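Type III secretion system effector HopBA1 (Pseudomonas syringae pv. aptata, PDB 5T09) is a virulence factor recognized by the Arabidopsis disease resistance protein RBA1, whose self-association it enhances, triggering plant cell death. Local coordinates at residues H79-F84 and S138-K143; K160-L165 and A191-N196. One frame throughout, in Å; residues are numbered along the deposited sequence.

Overall arrangement
Contact 1 is buried and joins two neighbouring parallel strands, 77-82 and the edge strand 136-141, at one side of the mixed sheet. Contact 2 lies nearer the surface. It sets the end of helix 152-163 against the 3-10 turn and loop that follow strand 184-190. The chemistry changes with the place. Contact 1 is held by backbone hydrogen bonds, a histidine-serine bond and two water bridges. Contact 2 has no hydrogen bond between its segments and relies on a CH-pi contact and packing around H193. The two meet in a salt bridge between E83 OE2 and R162 NH2, 2.9 Å long. Strand 136-141 is followed in the chain by helix 152-163.

Contact 1 of 2, residues H79-F84 and S138-K143; sequences HLAVEF and SGIDRK
Two adjacent parallel strands of the central sheet, 77-82 and the edge strand 136-141, meet here through A81 with S138 and V82 with G139. S138 N donates to L80 O at 3.1 Å. V82 N donates to S138 O at 2.9 Å. I140 N donates to V82 O at 3.0 Å.

On the A81 face, H79 NE2 meets S138 OG at 2.9 Å. The bond is fairly straight, 164°, and the hydroxyl lies at the ring edge, near its plane. H79 CG is anti to the backbone N (chi1 -178°), and this extends the ring to the hydroxyl. H79 ND1 has a weak bond to S185 OG of the next strand, so both ring nitrogens have partners. A81 CB and I140 CG2 are pressed together at 3.4 Å, tighter than usual for two carbons.

The parallel core of this alpha-beta fold has E83, where the chain turns a corner, and D141 of strand 136-141. I140 CG1 lies against E83 CA, with CD1 continuing past the E83 backbone. The carboxylates of E83 and D141 do not touch. One water donates to E83 O and D141 OD2; a second donates to E83 OE2 and to the same D141 OD2, 2.7 Å away. Both acids have further partners. E83 OE1 accepts from G190 N and E83 OE2 pairs with R162. D141 OD1 accepts from W169 NE1.

Contact 2 of 2, residues K160-L165 and A191-N196; sequences KKRLAL and AGHFSN
H193 CG is anti to its carbonyl carbon (chi1 -68°), which swings the imidazole of the 3-10 turn 191-193 round so that its end meets R162 and L163 at the end of helix 152-163. R162 leaves the helix with the same first torsion, then bends at chi2 and chi3. Its guanidinium is thereby brought close to the ring. The contact joins this helix end to the loop after strand 184-190 in the alpha-beta fold.

L163 supplies the apolar part. Its CD1 sits over one face of the H193 ring, 4.3 Å from the centroid, in a CH-pi contact. L163 CD1 also packs against the turn backbone, 3.6 Å from G192 O. L163 CD2 also lies near G192 O. The ring of W169 stacks with H193.

At the far end of the imidazole, H193 CE1 approaches R162 O at 3.3 Å, obliquely to the ring plane. R162 O already accepts a backbone bond from L165 N. H193 ND1 is bonded to N166 OD1 at the start of helix 166-179, which should help fix the rotation of the ring. No hydrogen bond links the two segments themselves.

R162 has its main polar partner in E83, through a salt bridge to OE2. The guanidinium and imidazole planes stand nearly perpendicular, 86° apart, and R162 NH2 comes within 3.8 Å of H193 NE2 without bonding to it.

Contact 1 of 2, residues H79-F84 and S138-K143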
# COMPACT_ATOMS: atom_id res chain seq x y z
N HIS A 79 7.26 8.82 -4.42
CA HIS A 79 7.51 7.40 -4.63
C HIS A 79 6.35 6.59 -4.08
O HIS A 79 5.91 6.82 -2.94
CB HIS A 79 8.82 6.97 -3.96
CG HIS A 79 9.16 5.53 -4.18
ND1 HIS A 79 9.62 4.72 -3.16
CD2 HIS A 79 9.11 4.76 -5.29
CE1 HIS A 79 9.84 3.51 -3.64
NE2 HIS A 79 9.54 3.50 -4.92
N LEU A 80 5.85 5.65 -4.87
CA LEU A 80 4.81 4.71 -4.46
C LEU A 80 5.30 3.30 -4.75
O LEU A 80 5.44 2.91 -5.92
CB LEU A 80 3.50 5.00 -5.19
CG LEU A 80 2.37 3.99 -4.98
CD1 LEU A 80 1.92 3.96 -3.52
CD2 LEU A 80 1.20 4.33 -5.90
N ALA A 81 5.56 2.54 -3.70
CA ALA A 81 6.09 1.18 -3.81
C ALA A 81 4.98 0.20 -3.47
O ALA A 81 4.37 0.28 -2.40
CB ALA A 81 7.28 1.01 -2.87
N VAL A 82 4.70 -0.72 -4.40
CA VAL A 82 3.48 -1.53 -4.33
C VAL A 82 3.81 -3.01 -4.36
O VAL A 82 4.73 -3.45 -5.06
CB VAL A 82 2.51 -1.17 -5.47
CG1 VAL A 82 2.23 0.33 -5.47
CG2 VAL A 82 3.05 -1.63 -6.83
N GLU A 83 3.03 -3.79 -3.60
CA GLU A 83 3.16 -5.24 -3.58
C GLU A 83 2.78 -5.86 -4.93
O GLU A 83 3.25 -6.95 -5.25
CB GLU A 83 2.27 -5.83 -2.49
CG GLU A 83 2.18 -7.35 -2.50
CD GLU A 83 1.18 -7.90 -1.49
OE1 GLU A 83 0.37 -7.12 -0.95
OE2 GLU A 83 1.20 -9.13 -1.25
N PHE A 84 1.95 -5.19 -5.71
CA PHE A 84 1.36 -5.81 -6.89
C PHE A 84 2.38 -6.09 -7.98
O PHE A 84 2.08 -6.84 -8.91
CB PHE A 84 0.24 -4.93 -7.42
CG PHE A 84 -0.71 -4.46 -6.35
CD1 PHE A 84 -1.45 -5.38 -5.62
CD2 PHE A 84 -0.84 -3.12 -6.06
CE1 PHE A 84 -2.31 -4.96 -4.63
CE2 PHE A 84 -1.71 -2.69 -5.07
CZ PHE A 84 -2.45 -3.61 -4.35
N SER A 138 7.01 1.72 -8.26
CA SER A 138 7.90 0.57 -8.36
C SER A 138 7.32 -0.59 -7.58
O SER A 138 6.37 -0.44 -6.80
CB SER A 138 9.31 0.91 -7.84
OG SER A 138 9.29 1.07 -6.43
N GLY A 139 7.91 -1.77 -7.79
CA GLY A 139 7.46 -2.99 -7.15
C GLY A 139 8.33 -3.38 -5.97
O GLY A 139 9.53 -3.10 -5.95
N ILE A 140 7.71 -4.02 -4.98
CA ILE A 140 8.41 -4.49 -3.80
C ILE A 140 8.40 -6.00 -3.66
O ILE A 140 9.15 -6.54 -2.83
CB ILE A 140 7.83 -3.87 -2.51
CG1 ILE A 140 6.39 -4.35 -2.31
CG2 ILE A 140 7.91 -2.36 -2.59
CD1 ILE A 140 5.69 -3.79 -1.10
N ASP A 141 7.57 -6.71 -4.42
CA ASP A 141 7.31 -8.10 -4.10
C ASP A 141 8.43 -9.00 -4.60
O ASP A 141 9.22 -8.64 -5.48
CB ASP A 141 5.97 -8.54 -4.70
CG ASP A 141 5.38 -9.74 -3.97
OD1 ASP A 141 5.88 -10.07 -2.87
OD2 ASP A 141 4.42 -10.34 -4.50
N ARG A 142 8.48 -10.20 -4.02
CA ARG A 142 9.48 -11.20 -4.36
C ARG A 142 8.80 -12.54 -4.47
O ARG A 142 7.89 -12.85 -3.69
CB ARG A 142 10.59 -11.25 -3.30
CG ARG A 142 11.55 -12.42 -3.45
CD ARG A 142 12.66 -12.31 -2.43
NE ARG A 142 13.49 -11.14 -2.68
CZ ARG A 142 14.77 -11.17 -3.05
NH1 ARG A 142 15.42 -12.32 -3.20
NH2 ARG A 142 15.42 -10.03 -3.25
N LYS A 143 9.24 -13.35 -5.43
CA LYS A 143 8.57 -14.62 -5.70
C LYS A 143 8.67 -15.53 -4.49
O LYS A 143 9.72 -15.64 -3.85
CB LYS A 143 9.19 -15.30 -6.92
CG LYS A 143 8.52 -16.63 -7.27
CD LYS A 143 8.90 -17.11 -8.66
CE LYS A 143 7.95 -18.20 -9.15
NZ LYS A 143 7.97 -19.42 -8.30
O HOH W 1 3.36 -9.17 -6.69
O HOH W 2 2.33 -10.80 -2.89

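Contact 2 of 2, residues K160-L165 and A191-N196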
# COMPACT_ATOMS: atom_id res chain seq x y z
N LYS A 160 2.67 -16.55 8.47
CA LYS A 160 4.02 -16.36 9.00
C LYS A 160 5.05 -16.39 7.88
O LYS A 160 5.99 -15.59 7.87
CB LYS A 160 4.34 -17.44 10.03
CG LYS A 160 3.39 -17.52 11.21
CD LYS A 160 3.68 -16.45 12.25
CE LYS A 160 2.86 -16.67 13.50
NZ LYS A 160 3.13 -15.63 14.53
N LYS A 161 4.91 -17.32 6.94
CA LYS A 161 5.85 -17.39 5.82
C LYS A 161 5.74 -16.14 4.95
O LYS A 161 6.77 -15.58 4.53
CB LYS A 161 5.60 -18.65 5.00
CG LYS A 161 5.91 -19.95 5.74
CD LYS A 161 5.41 -21.17 4.98
CE LYS A 161 5.65 -22.46 5.77
NZ LYS A 161 5.02 -23.64 5.12
N ARG A 162 4.52 -15.69 4.67
CA ARG A 162 4.34 -14.46 3.89
C ARG A 162 5.02 -13.28 4.57
O ARG A 162 5.68 -12.47 3.90
CB ARG A 162 2.85 -14.18 3.69
CG ARG A 162 2.14 -15.16 2.78
CD ARG A 162 2.45 -14.90 1.32
NE ARG A 162 2.14 -13.53 0.93
CZ ARG A 162 2.62 -12.94 -0.16
NH1 ARG A 162 3.43 -13.60 -0.98
NH2 ARG A 162 2.29 -11.68 -0.43
N LEU A 163 4.87 -13.16 5.89
CA LEU A 163 5.47 -12.03 6.60
C LEU A 163 6.99 -12.07 6.60
O LEU A 163 7.62 -11.04 6.86
CB LEU A 163 4.96 -11.98 8.04
CG LEU A 163 3.78 -11.03 8.24
CD1 LEU A 163 2.60 -11.39 7.34
CD2 LEU A 163 3.35 -11.01 9.70
N ALA A 164 7.59 -13.22 6.29
CA ALA A 164 9.04 -13.27 6.18
C ALA A 164 9.56 -12.40 5.05
O ALA A 164 10.74 -12.05 5.03
CB ALA A 164 9.51 -14.72 5.97
N LEU A 165 8.69 -12.02 4.11
CA LEU A 165 9.09 -11.19 2.98
C LEU A 165 9.18 -9.72 3.33
O LEU A 165 9.67 -8.94 2.50
CB LEU A 165 8.09 -11.36 1.83
CG LEU A 165 7.94 -12.76 1.24
CD1 LEU A 165 6.85 -12.76 0.18
CD2 LEU A 165 9.26 -13.25 0.66
N ALA A 191 -2.48 -5.64 4.19
CA ALA A 191 -2.50 -5.13 5.56
C ALA A 191 -1.96 -6.14 6.56
O ALA A 191 -1.43 -5.75 7.61
CB ALA A 191 -3.93 -4.73 5.94
N GLY A 192 -2.08 -7.44 6.27
CA GLY A 192 -1.53 -8.44 7.16
C GLY A 192 -0.05 -8.27 7.42
O GLY A 192 0.46 -8.68 8.46
N HIS A 193 0.67 -7.66 6.48
CA HIS A 193 2.10 -7.45 6.64
C HIS A 193 2.42 -6.33 7.61
O HIS A 193 3.56 -6.23 8.07
CB HIS A 193 2.74 -7.15 5.28
CG HIS A 193 2.72 -8.32 4.34
ND1 HIS A 193 3.85 -9.03 4.02
CD2 HIS A 193 1.71 -8.89 3.66
CE1 HIS A 193 3.54 -10.00 3.18
NE2 HIS A 193 2.24 -9.94 2.94
N PHE A 194 1.44 -5.50 7.96
CA PHE A 194 1.66 -4.31 8.77
C PHE A 194 1.05 -4.43 10.17
O PHE A 194 0.82 -3.41 10.82
CB PHE A 194 1.09 -3.08 8.06
CG PHE A 194 1.54 -2.93 6.64
CD1 PHE A 194 2.78 -3.41 6.23
CD2 PHE A 194 0.73 -2.30 5.70
CE1 PHE A 194 3.19 -3.27 4.91
CE2 PHE A 194 1.15 -2.15 4.39
CZ PHE A 194 2.37 -2.64 4.00
N SER A 195 0.78 -5.64 10.63
CA SER A 195 0.24 -5.82 11.97
C SER A 195 1.29 -5.49 13.02
O SER A 195 2.49 -5.42 12.75
CB SER A 195 -0.25 -7.26 12.16
OG SER A 195 0.82 -8.18 12.06
N ASN A 196 0.82 -5.26 14.25
CA ASN A 196 1.68 -4.94 15.39
C ASN A 196 2.69 -3.85 15.01
O ASN A 196 3.89 -3.96 15.29
CB ASN A 196 2.39 -6.19 15.90
CG ASN A 196 1.42 -7.24 16.42
OD1 ASN A 196 0.80 -7.06 17.47
ND2 ASN A 196 1.30 -8.35 15.70